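Local coordinates for Ribose/Galactose Isomerase (Vibrio parahaemolyticus, PDB 3ONO), which probably interconverts aldose and ketose forms of sugar phosphates, at residues S27-L32 with K135-K140; N18-G23 with L127-I132; V67-T72 with L103-N108; A7-N12 with S59-S64. All coordinates share one frame; numbering follows the deposited sequence.

Contact 1 of 4, residues S27-L32 with K135-K140; sequences SVAGGL and KAFTGK
On one face of the alpha-beta-alpha sandwich, where helices 18-31 and 125-136 run out, Ala29 in the last turn of the first and Leu32 just past it meet Phe137 and Thr138, which follow the second. The inner point is small: Ala29 CB stands 4.1 Å from Phe137 CD2 and comes at the ring obliquely. One face of that ring is covered from within its own segment, by Ala136 CB lying 3.7 Å above the plane over the ring centre. Nearer the surface Leu32 does the reaching. Its CG is anti to the carbonyl carbon (chi1 -71°), and the CD1 branch touches Thr138 OG1 at 3.5 Å, the two side chains crossing at about a right angle. The same methyl lies 3.6 Å from Phe137 O and 4.2 Å from Phe137 CB. These are van der Waals contacts; the polar atoms under the leucine are bonded elsewhere, Thr138 OG1 to Glu134 O in the preceding helical turn and Phe137 O to His34 NE2. His34 lies two residues past Leu32, and its bond links the chain leaving one helix to the chain leaving the other. Beneath them, Ala29 and Phe137 both rest on Ile6 of strand 5-8.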
loop_
_atom_site.group_PDB
_atom_site.type_symbol
_atom_site.label_atom_id
_atom_site.label_comp_id
_atom_site.label_asym_id
_atom_site.label_seq_id
_atom_site.Cartn_x
_atom_site.Cartn_y
_atom_site.Cartn_z
ATOM N N SER A 27 -8.097 -19.057 14.179
ATOM C CA SER A 27 -8.495 -19.762 12.966
ATOM C C SER A 27 -7.281 -20.176 12.136
ATOM O O SER A 27 -7.100 -21.356 11.818
ATOM C CB SER A 27 -9.445 -18.893 12.135
ATOM O OG SER A 27 -9.765 -19.517 10.908
ATOM N N VAL A 28 -6.440 -19.205 11.789
ATOM C CA VAL A 28 -5.309 -19.472 10.904
ATOM C C VAL A 28 -4.194 -20.249 11.590
ATOM O O VAL A 28 -3.828 -21.341 11.156
ATOM C CB VAL A 28 -4.722 -18.171 10.317
ATOM C CG1 VAL A 28 -3.486 -18.487 9.486
ATOM C CG2 VAL A 28 -5.776 -17.464 9.488
ATOM N N ALA A 29 -3.648 -19.682 12.665
ATOM C CA ALA A 29 -2.494 -20.280 13.307
ATOM C C ALA A 29 -2.883 -21.556 14.028
ATOM O O ALA A 29 -2.126 -22.523 14.041
ATOM C CB ALA A 29 -1.815 -19.279 14.275
ATOM N N GLY A 30 -4.068 -21.565 14.626
ATOM C CA GLY A 30 -4.557 -22.773 15.271
ATOM C C GLY A 30 -4.715 -23.896 14.255
ATOM O O GLY A 30 -4.319 -25.038 14.496
ATOM N N GLY A 31 -5.279 -23.564 13.100
ATOM C CA GLY A 31 -5.484 -24.552 12.056
ATOM C C GLY A 31 -4.173 -25.125 11.558
ATOM O O GLY A 31 -4.118 -26.253 11.084
ATOM N N LEU A 32 -3.105 -24.342 11.670
ATOM C CA LEU A 32 -1.788 -24.782 11.233
ATOM C C LEU A 32 -1.016 -25.514 12.336
ATOM O O LEU A 32 0.160 -25.843 12.160
ATOM C CB LEU A 32 -0.975 -23.588 10.735
ATOM C CG LEU A 32 -1.418 -22.982 9.417
ATOM C CD1 LEU A 32 -0.873 -21.574 9.256
ATOM C CD2 LEU A 32 -0.961 -23.880 8.276
ATOM N N LYS A 135 0.650 -16.093 5.898
ATOM C CA LYS A 135 2.035 -16.064 5.441
ATOM C C LYS A 135 3.047 -16.082 6.604
ATOM O O LYS A 135 4.150 -16.622 6.468
ATOM C CB LYS A 135 2.276 -14.868 4.523
ATOM C CG LYS A 135 1.391 -14.830 3.273
ATOM C CD LYS A 135 1.331 -16.168 2.569
ATOM C CE LYS A 135 0.396 -16.049 1.338
ATOM N NZ LYS A 135 -0.045 -17.360 0.822
ATOM N N ALA A 136 2.687 -15.505 7.749
ATOM C CA ALA A 136 3.605 -15.501 8.907
ATOM C C ALA A 136 3.858 -16.886 9.479
ATOM O O ALA A 136 4.949 -17.168 9.979
ATOM C CB ALA A 136 3.092 -14.590 10.022
ATOM N N PHE A 137 2.854 -17.752 9.404
ATOM C CA PHE A 137 2.873 -18.966 10.217
ATOM C C PHE A 137 2.828 -20.258 9.395
ATOM O O PHE A 137 2.675 -21.353 9.944
ATOM C CB PHE A 137 1.747 -18.901 11.253
ATOM C CG PHE A 137 1.854 -17.702 12.167
ATOM C CD1 PHE A 137 3.029 -17.441 12.837
ATOM C CD2 PHE A 137 0.795 -16.815 12.304
ATOM C CE1 PHE A 137 3.152 -16.334 13.673
ATOM C CE2 PHE A 137 0.898 -15.705 13.110
ATOM C CZ PHE A 137 2.088 -15.463 13.816
ATOM N N THR A 138 2.982 -20.115 8.082
ATOM C CA THR A 138 3.097 -21.254 7.181
ATOM C C THR A 138 4.552 -21.363 6.729
ATOM O O THR A 138 5.200 -20.361 6.440
ATOM C CB THR A 138 2.216 -21.072 5.921
ATOM O OG1 THR A 138 0.853 -20.836 6.300
ATOM C CG2 THR A 138 2.275 -22.302 5.028
ATOM N N GLY A 139 5.077 -22.579 6.672
ATOM C CA GLY A 139 6.378 -22.788 6.065
ATOM C C GLY A 139 7.560 -22.584 6.996
ATOM O O GLY A 139 7.404 -22.468 8.211
ATOM N N LYS A 140 8.754 -22.536 6.414
ATOM C CA LYS A 140 9.968 -22.406 7.205
ATOM C C LYS A 140 10.430 -20.963 7.321
ATOM O O LYS A 140 9.984 -20.083 6.574
ATOM C CB LYS A 140 11.093 -23.272 6.635
ATOM C CG LYS A 140 10.815 -24.761 6.705
ATOM C CD LYS A 140 12.029 -25.572 6.289
ATOM C CE LYS A 140 11.611 -26.941 5.776
ATOM N NZ LYS A 140 10.737 -26.828 4.570
#

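Contact 2 of 4, residues N18-G23 with L127-I132; sequences NAMVAG and LNVRYI
Val129 points its side chain at helix 18-31 and touches Met20 and Val21 there, one atom of each. Val129 CG1 meets Val21 CG1 at 4.4 Å, methyl to methyl. The other branch, Val129 CG2, lies 4.4 Å from SE of Met20, which is built as selenomethionine. Both valines put CG1 anti to the backbone N (chi1 171° in Val129), and this turns those methyls to face each other across the gap. Met20 starts off to one side of the contact and bends back, with chi2 at -93°, well off a staggered value, so that the selenium swings toward the valine. At these distances the touch is light, and the backbones stay 7.2 Å apart between Val21 CA and Val129 CA. Outside this first shell Phe121 and Glu126 pack on Met20, while Phe117 and Phe133 pack on Val21. A salt bridge from Arg130 NE to Glu24 OE1 joins the same two helices one step further along. Helix 18-31 lies on strand 5-8, through Val21 and Leu8; helix 125-136 turns a different side, with Leu127 and Tyr131, to Phe102 of the second subunit.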
loop_
_atom_site.group_PDB
_atom_site.type_symbol
_atom_site.label_atom_id
_atom_site.label_comp_id
_atom_site.label_asym_id
_atom_site.label_seq_id
_atom_site.Cartn_x
_atom_site.Cartn_y
_atom_site.Cartn_z
ATOM N N ASN A 18 -9.719 -6.610 19.334
ATOM C CA ASN A 18 -9.064 -7.846 19.750
ATOM C C ASN A 18 -9.859 -9.106 19.407
ATOM O O ASN A 18 -9.276 -10.096 18.966
ATOM C CB ASN A 18 -8.686 -7.839 21.233
ATOM C CG ASN A 18 -8.107 -9.162 21.678
ATOM O OD1 ASN A 18 -8.789 -9.980 22.317
ATOM N ND2 ASN A 18 -6.852 -9.401 21.322
ATOM N N ALA A 19 -11.177 -9.084 19.602
ATOM C CA ALA A 19 -11.983 -10.265 19.277
ATOM C C ALA A 19 -11.807 -10.682 17.811
ATOM O O ALA A 19 -11.627 -11.867 17.508
ATOM C CB ALA A 19 -13.470 -10.035 19.600
HETATM N N MSE A 20 -11.864 -9.707 16.908
HETATM C CA MSE A 20 -11.635 -9.972 15.493
HETATM C C MSE A 20 -10.238 -10.552 15.275
HETATM O O MSE A 20 -10.077 -11.570 14.606
HETATM C CB MSE A 20 -11.833 -8.697 14.657
HETATM C CG MSE A 20 -11.625 -8.889 13.163
HETATM SE SE MSE A 20 -9.769 -8.478 12.682
HETATM C CE MSE A 20 -9.695 -6.662 13.394
ATOM N N VAL A 21 -9.211 -9.916 15.832
ATOM C CA VAL A 21 -7.864 -10.370 15.525
ATOM C C VAL A 21 -7.601 -11.755 16.114
ATOM O O VAL A 21 -7.048 -12.628 15.444
ATOM C CB VAL A 21 -6.781 -9.381 16.027
ATOM C CG1 VAL A 21 -5.402 -9.950 15.763
ATOM C CG2 VAL A 21 -6.942 -8.035 15.348
ATOM N N ALA A 22 -8.024 -11.962 17.353
ATOM C CA ALA A 22 -7.882 -13.263 17.994
ATOM C C ALA A 22 -8.627 -14.328 17.201
ATOM O O ALA A 22 -8.143 -15.453 17.025
ATOM C CB ALA A 22 -8.403 -13.202 19.424
ATOM N N GLY A 23 -9.809 -13.965 16.714
ATOM C CA GLY A 23 -10.578 -14.854 15.850
ATOM C C GLY A 23 -9.777 -15.325 14.650
ATOM O O GLY A 23 -9.681 -16.528 14.384
ATOM N N LEU A 127 -9.573 -9.259 6.379
ATOM C CA LEU A 127 -9.019 -10.143 5.354
ATOM C C LEU A 127 -7.492 -10.037 5.332
ATOM O O LEU A 127 -6.787 -11.043 5.327
ATOM C CB LEU A 127 -9.565 -9.776 3.981
ATOM C CG LEU A 127 -11.064 -10.060 3.898
ATOM C CD1 LEU A 127 -11.545 -9.771 2.500
ATOM C CD2 LEU A 127 -11.321 -11.502 4.288
ATOM N N ASN A 128 -6.997 -8.808 5.311
ATOM C CA ASN A 128 -5.557 -8.575 5.325
ATOM C C ASN A 128 -4.915 -9.175 6.591
ATOM O O ASN A 128 -3.842 -9.781 6.525
ATOM C CB ASN A 128 -5.282 -7.078 5.197
ATOM C CG ASN A 128 -3.813 -6.770 5.046
ATOM O OD1 ASN A 128 -3.172 -7.228 4.099
ATOM N ND2 ASN A 128 -3.271 -5.969 5.969
ATOM N N VAL A 129 -5.572 -9.029 7.741
ATOM C CA VAL A 129 -5.050 -9.645 8.974
ATOM C C VAL A 129 -4.950 -11.157 8.789
ATOM O O VAL A 129 -3.928 -11.777 9.095
ATOM C CB VAL A 129 -5.971 -9.357 10.165
ATOM C CG1 VAL A 129 -5.551 -10.168 11.404
ATOM C CG2 VAL A 129 -6.008 -7.861 10.461
ATOM N N ARG A 130 -6.026 -11.764 8.282
ATOM C CA ARG A 130 -6.018 -13.200 8.026
ATOM C C ARG A 130 -4.854 -13.620 7.128
ATOM O O ARG A 130 -4.141 -14.586 7.419
ATOM C CB ARG A 130 -7.346 -13.625 7.368
ATOM C CG ARG A 130 -7.450 -15.117 7.120
ATOM C CD ARG A 130 -8.784 -15.463 6.402
ATOM N NE ARG A 130 -9.919 -14.930 7.153
ATOM C CZ ARG A 130 -11.117 -14.630 6.644
ATOM N NH1 ARG A 130 -11.379 -14.792 5.344
ATOM N NH2 ARG A 130 -12.059 -14.140 7.447
ATOM N N TYR A 131 -4.687 -12.896 6.024
ATOM C CA TYR A 131 -3.693 -13.240 5.016
ATOM C C TYR A 131 -2.273 -13.057 5.581
ATOM O O TYR A 131 -1.347 -13.817 5.272
ATOM C CB TYR A 131 -3.874 -12.358 3.789
ATOM C CG TYR A 131 -5.207 -12.499 3.063
ATOM C CD1 TYR A 131 -6.120 -13.501 3.397
ATOM C CD2 TYR A 131 -5.549 -11.620 2.036
ATOM C CE1 TYR A 131 -7.340 -13.617 2.699
ATOM C CE2 TYR A 131 -6.737 -11.732 1.355
ATOM C CZ TYR A 131 -7.633 -12.713 1.695
ATOM O OH TYR A 131 -8.812 -12.795 0.976
ATOM N N ILE A 132 -2.105 -12.027 6.396
ATOM C CA ILE A 132 -0.829 -11.833 7.095
ATOM C C ILE A 132 -0.504 -13.053 7.949
ATOM O O ILE A 132 0.624 -13.543 7.938
ATOM C CB ILE A 132 -0.852 -10.555 7.967
ATOM C CG1 ILE A 132 -0.679 -9.306 7.090
ATOM C CG2 ILE A 132 0.221 -10.637 9.116
ATOM C CD1 ILE A 132 -1.041 -7.987 7.829
#

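Contact 3 of 4, residues V67-T72 with L103-N108; sequences VDFVVT and LFNQIN
Asn105 lies against the ring of Phe69 while its ND2 donates a hydrogen bond to Ala136 O, at the end of helix 125-136. That bond fixes the rotation of the amide, and OD1 is the atom left to meet the phenylalanine, 4.2 Å from Phe69 CE2. The amide and ring planes stand 77° apart, close to perpendicular. Phe69 sends its ring out from the strand with CG roughly anti to the backbone N (chi1 -156°), which carries its far end to the helix. There Phe69 CZ reaches Phe104 CE2 at 4.4 Å, coming in at the edge of the Phe104 ring and near its plane, although Phe104 CE2 is oblique to the Phe69 ring, and the rings do not stack. Phe137 lies against Phe69 edge-to-face, and Ile113 of strand 112-116 touches both Phe69 and Phe104. Phe104 also packs on Met82 of the third subunit. The contact is buried and mainly aromatic, with one amide oxygen packed against a ring; strand and helix are held across it by van der Waals contacts alone, and the polar bond of Asn105 ties its helix to the end of helix 125-136.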
loop_
_atom_site.group_PDB
_atom_site.type_symbol
_atom_site.label_atom_id
_atom_site.label_comp_id
_atom_site.label_asym_id
_atom_site.label_seq_id
_atom_site.Cartn_x
_atom_site.Cartn_y
_atom_site.Cartn_z
ATOM N N VAL A 67 6.836 -18.181 25.257
ATOM C CA VAL A 67 6.328 -18.276 23.901
ATOM C C VAL A 67 7.471 -18.120 22.908
ATOM O O VAL A 67 8.571 -17.685 23.265
ATOM C CB VAL A 67 5.221 -17.237 23.586
ATOM C CG1 VAL A 67 4.096 -17.322 24.610
ATOM C CG2 VAL A 67 5.805 -15.836 23.509
ATOM N N ASP A 68 7.184 -18.477 21.656
ATOM C CA ASP A 68 8.164 -18.432 20.583
ATOM C C ASP A 68 8.000 -17.206 19.698
ATOM O O ASP A 68 8.955 -16.803 19.043
ATOM C CB ASP A 68 8.050 -19.681 19.709
ATOM C CG ASP A 68 8.162 -20.960 20.520
ATOM O OD1 ASP A 68 9.184 -21.101 21.223
ATOM O OD2 ASP A 68 7.220 -21.786 20.461
ATOM N N PHE A 69 6.809 -16.613 19.689
ATOM C CA PHE A 69 6.505 -15.546 18.733
ATOM C C PHE A 69 5.431 -14.644 19.319
ATOM O O PHE A 69 4.533 -15.108 20.028
ATOM C CB PHE A 69 5.991 -16.155 17.422
ATOM C CG PHE A 69 6.188 -15.264 16.212
ATOM C CD1 PHE A 69 5.222 -14.343 15.859
ATOM C CD2 PHE A 69 7.342 -15.350 15.445
ATOM C CE1 PHE A 69 5.383 -13.528 14.735
ATOM C CE2 PHE A 69 7.525 -14.531 14.315
ATOM C CZ PHE A 69 6.540 -13.615 13.968
ATOM N N VAL A 70 5.524 -13.355 19.019
ATOM C CA VAL A 70 4.556 -12.375 19.490
ATOM C C VAL A 70 3.868 -11.673 18.321
ATOM O O VAL A 70 4.525 -11.208 17.399
ATOM C CB VAL A 70 5.256 -11.327 20.388
ATOM C CG1 VAL A 70 4.365 -10.086 20.595
ATOM C CG2 VAL A 70 5.658 -11.981 21.723
ATOM N N VAL A 71 2.543 -11.600 18.367
ATOM C CA VAL A 71 1.789 -10.783 17.424
ATOM C C VAL A 71 1.271 -9.594 18.221
ATOM O O VAL A 71 0.635 -9.770 19.249
ATOM C CB VAL A 71 0.617 -11.539 16.814
ATOM C CG1 VAL A 71 -0.248 -10.569 15.969
ATOM C CG2 VAL A 71 1.117 -12.685 15.922
ATOM N N THR A 72 1.567 -8.386 17.766
ATOM C CA THR A 72 1.124 -7.213 18.504
ATOM C C THR A 72 0.786 -6.118 17.502
ATOM O O THR A 72 0.676 -6.387 16.303
ATOM C CB THR A 72 2.204 -6.767 19.532
ATOM O OG1 THR A 72 1.659 -5.782 20.420
ATOM C CG2 THR A 72 3.454 -6.224 18.833
ATOM N N LEU A 103 8.759 -12.149 4.005
ATOM C CA LEU A 103 10.110 -11.581 3.938
ATOM C C LEU A 103 10.713 -11.411 5.330
ATOM O O LEU A 103 11.899 -11.672 5.537
ATOM C CB LEU A 103 10.104 -10.227 3.230
ATOM C CG LEU A 103 9.752 -10.303 1.745
ATOM C CD1 LEU A 103 9.605 -8.910 1.171
ATOM C CD2 LEU A 103 10.839 -11.122 1.011
ATOM N N PHE A 104 9.915 -10.952 6.287
ATOM C CA PHE A 104 10.428 -10.817 7.646
ATOM C C PHE A 104 10.962 -12.160 8.143
ATOM O O PHE A 104 12.072 -12.247 8.666
ATOM C CB PHE A 104 9.338 -10.315 8.587
ATOM C CG PHE A 104 9.767 -10.228 10.040
ATOM C CD1 PHE A 104 10.629 -9.234 10.470
ATOM C CD2 PHE A 104 9.284 -11.139 10.969
ATOM C CE1 PHE A 104 10.991 -9.141 11.808
ATOM C CE2 PHE A 104 9.657 -11.051 12.317
ATOM C CZ PHE A 104 10.512 -10.048 12.718
ATOM N N ASN A 105 10.172 -13.211 7.976
ATOM C CA ASN A 105 10.594 -14.530 8.456
ATOM C C ASN A 105 11.861 -15.012 7.772
ATOM O O ASN A 105 12.724 -15.622 8.411
ATOM C CB ASN A 105 9.510 -15.566 8.206
ATOM C CG ASN A 105 8.395 -15.506 9.224
ATOM O OD1 ASN A 105 8.553 -14.966 10.310
ATOM N ND2 ASN A 105 7.258 -16.109 8.877
ATOM N N GLN A 106 11.976 -14.766 6.479
ATOM C CA GLN A 106 13.127 -15.273 5.731
ATOM C C GLN A 106 14.401 -14.437 5.912
ATOM O O GLN A 106 15.491 -14.995 6.034
ATOM C CB GLN A 106 12.813 -15.424 4.247
ATOM C CG GLN A 106 11.628 -16.335 3.948
ATOM C CD GLN A 106 11.600 -17.574 4.822
ATOM O OE1 GLN A 106 12.640 -18.228 5.053
ATOM N NE2 GLN A 106 10.407 -17.906 5.332
ATOM N N ILE A 107 14.252 -13.112 5.923
ATOM C CA ILE A 107 15.397 -12.203 5.939
ATOM C C ILE A 107 15.837 -11.899 7.367
ATOM O O ILE A 107 17.030 -11.986 7.707
ATOM C CB ILE A 107 15.067 -10.872 5.225
ATOM C CG1 ILE A 107 14.743 -11.104 3.727
ATOM C CG2 ILE A 107 16.205 -9.844 5.421
ATOM C CD1 ILE A 107 14.237 -9.815 3.073
ATOM N N ASN A 108 14.875 -11.553 8.217
ATOM C CA ASN A 108 15.207 -11.130 9.565
ATOM C C ASN A 108 15.108 -12.254 10.594
ATOM O O ASN A 108 15.860 -12.270 11.575
ATOM C CB ASN A 108 14.293 -9.967 9.953
ATOM C CG ASN A 108 14.262 -8.898 8.884
ATOM O OD1 ASN A 108 13.322 -8.829 8.089
ATOM N ND2 ASN A 108 15.308 -8.076 8.836
#

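Contact 4 of 4, residues A7-N12 with S59-S64; sequences ALMMEN and SILLNS
Met9, built as selenomethionine, and Leu61 are brought together by their torsions. Met9 holds CG in the crowded position between the backbone N and the carbonyl carbon (chi1 57°), extends through the next bond, and then bends at chi3 (69°), which folds CE in over the leucine. Leu61 takes the common helical setting with CG anti to the carbonyl carbon (chi1 -64°) and slides past Met9 in the opposite direction. One methyl then does all the touching: Leu61 CD1 lies 3.8 Å from Met9 CE and 4.0 Å from Ala7 CB. Ala7 and Met9 lie two residues apart on an extended chain, so both side chains point to the same face, where the one methyl of Leu61 touches each. Behind Leu61 the helix is closing. Ser64 OG and Ser64 N both give hydrogen bonds to Ile60 O, at 2.8 and 3.1 Å, while Asn63 ND2 reaches back to Ser59 OG at 2.8 Å, with the hydroxyl in its amide plane. Helix 51-63 connects strand 35-38 to strand 69-74 in a beta-alpha-beta crossover that passes over strand 5-8, the strand lying between them in the parallel sheet. Phe192 of helix 190-199 packs on Leu61 as well, and Val70 of strand 69-74 touches Met9.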
loop_
_atom_site.group_PDB
_atom_site.type_symbol
_atom_site.label_atom_id
_atom_site.label_comp_id
_atom_site.label_asym_id
_atom_site.label_seq_id
_atom_site.Cartn_x
_atom_site.Cartn_y
_atom_site.Cartn_z
ATOM N N ALA A 7 1.936 -15.580 21.173
ATOM C CA ALA A 7 1.150 -14.700 22.035
ATOM C C ALA A 7 0.632 -13.502 21.254
ATOM O O ALA A 7 1.418 -12.793 20.634
ATOM C CB ALA A 7 1.994 -14.202 23.221
ATOM N N LEU A 8 -0.679 -13.276 21.296
ATOM C CA LEU A 8 -1.264 -12.064 20.728
ATOM C C LEU A 8 -1.391 -11.060 21.866
ATOM O O LEU A 8 -1.859 -11.417 22.951
ATOM C CB LEU A 8 -2.648 -12.356 20.152
ATOM C CG LEU A 8 -3.475 -11.147 19.731
ATOM C CD1 LEU A 8 -2.764 -10.418 18.606
ATOM C CD2 LEU A 8 -4.866 -11.630 19.283
HETATM N N MSE A 9 -0.967 -9.820 21.647
HETATM C CA MSE A 9 -1.085 -8.823 22.715
HETATM C C MSE A 9 -1.436 -7.459 22.145
HETATM O O MSE A 9 -0.697 -6.908 21.326
HETATM C CB MSE A 9 0.194 -8.764 23.563
HETATM C CG MSE A 9 1.435 -8.474 22.775
HETATM SE SE MSE A 9 2.997 -8.487 23.948
HETATM C CE MSE A 9 3.058 -10.367 24.348
HETATM N N MSE A 10 -2.584 -6.932 22.563
HETATM C CA MSE A 10 -3.086 -5.659 22.054
HETATM C C MSE A 10 -3.342 -4.670 23.199
HETATM O O MSE A 10 -3.547 -5.082 24.348
HETATM C CB MSE A 10 -4.303 -5.876 21.154
HETATM C CG MSE A 10 -3.896 -6.507 19.847
HETATM SE SE MSE A 10 -5.398 -7.200 18.829
HETATM C CE MSE A 10 -6.262 -5.488 18.471
ATOM N N GLU A 11 -3.271 -3.379 22.883
ATOM C CA GLU A 11 -3.388 -2.318 23.882
ATOM C C GLU A 11 -4.706 -1.535 23.746
ATOM O O GLU A 11 -5.564 -1.886 22.938
ATOM C CB GLU A 11 -2.183 -1.365 23.834
ATOM C CG GLU A 11 -1.856 -0.850 22.425
ATOM C CD GLU A 11 -2.939 0.040 21.843
ATOM O OE1 GLU A 11 -3.624 -0.427 20.924
ATOM O OE2 GLU A 11 -3.097 1.193 22.291
ATOM N N ASN A 12 -4.865 -0.499 24.576
ATOM C CA ASN A 12 -6.187 0.096 24.775
ATOM C C ASN A 12 -6.782 0.742 23.527
ATOM O O ASN A 12 -7.995 0.652 23.283
ATOM C CB ASN A 12 -6.178 1.071 25.961
ATOM C CG ASN A 12 -5.441 2.356 25.653
ATOM O OD1 ASN A 12 -6.027 3.301 25.103
ATOM N ND2 ASN A 12 -4.144 2.402 25.989
ATOM N N SER A 59 8.984 -8.924 26.073
ATOM C CA SER A 59 10.292 -9.315 26.624
ATOM C C SER A 59 10.138 -10.454 27.623
ATOM O O SER A 59 10.858 -11.456 27.553
ATOM C CB SER A 59 11.025 -8.149 27.307
ATOM O OG SER A 59 12.256 -8.623 27.862
ATOM N N ILE A 60 9.193 -10.323 28.544
ATOM C CA ILE A 60 9.091 -11.338 29.600
ATOM C C ILE A 60 8.727 -12.687 28.988
ATOM O O ILE A 60 9.336 -13.714 29.317
ATOM C CB ILE A 60 8.103 -10.923 30.686
ATOM C CG1 ILE A 60 8.693 -9.734 31.460
ATOM C CG2 ILE A 60 7.821 -12.103 31.643
ATOM C CD1 ILE A 60 7.704 -9.020 32.371
ATOM N N LEU A 61 7.769 -12.685 28.064
ATOM C CA LEU A 61 7.338 -13.946 27.479
ATOM C C LEU A 61 8.383 -14.548 26.548
ATOM O O LEU A 61 8.541 -15.761 26.514
ATOM C CB LEU A 61 5.984 -13.795 26.789
ATOM C CG LEU A 61 4.767 -13.444 27.649
ATOM C CD1 LEU A 61 3.519 -13.210 26.797
ATOM C CD2 LEU A 61 4.489 -14.535 28.691
ATOM N N LEU A 62 9.082 -13.721 25.767
ATOM C CA LEU A 62 10.069 -14.264 24.831
ATOM C C LEU A 62 11.355 -14.645 25.548
ATOM O O LEU A 62 11.911 -15.714 25.324
ATOM C CB LEU A 62 10.360 -13.275 23.688
ATOM C CG LEU A 62 9.217 -13.146 22.679
ATOM C CD1 LEU A 62 9.363 -11.870 21.861
ATOM C CD2 LEU A 62 9.124 -14.368 21.749
ATOM N N ASN A 63 11.828 -13.786 26.437
ATOM C CA ASN A 63 13.076 -14.087 27.126
ATOM C C ASN A 63 12.959 -15.254 28.105
ATOM O O ASN A 63 13.956 -15.906 28.406
ATOM C CB ASN A 63 13.610 -12.837 27.835
ATOM C CG ASN A 63 14.289 -11.904 26.861
ATOM O OD1 ASN A 63 15.157 -12.344 26.115
ATOM N ND2 ASN A 63 13.880 -10.633 26.828
ATOM N N SER A 64 11.748 -15.532 28.583
ATOM C CA SER A 64 11.561 -16.632 29.538
ATOM C C SER A 64 11.273 -17.900 28.757
ATOM O O SER A 64 11.107 -18.984 29.328
ATOM C CB SER A 64 10.383 -16.342 30.458
ATOM O OG SER A 64 9.162 -16.442 29.737
#

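Contacts 1 and 2 join the same pair, helices 18-31 and 125-136, at two levels: contact 2 is buried, whereas contact 1 runs from a buried phenylalanine out to exposed residues at the helix ends. Contacts 3 and 4 are fully buried and pack helices onto neighbouring strands of the parallel sheet, but from its two faces: contact 4 shares its face with helix 190-199, contact 3 with the helices of contacts 1 and 2. All four hold by van der Waals contact. They differ in filling, with aromatic rings and an amide in contact 3, aliphatic and selenomethionine tips in contacts 2 and 4, and a leucine over polar oxygens in contact 1. Only contact 4 has no neighbouring subunit against its segments.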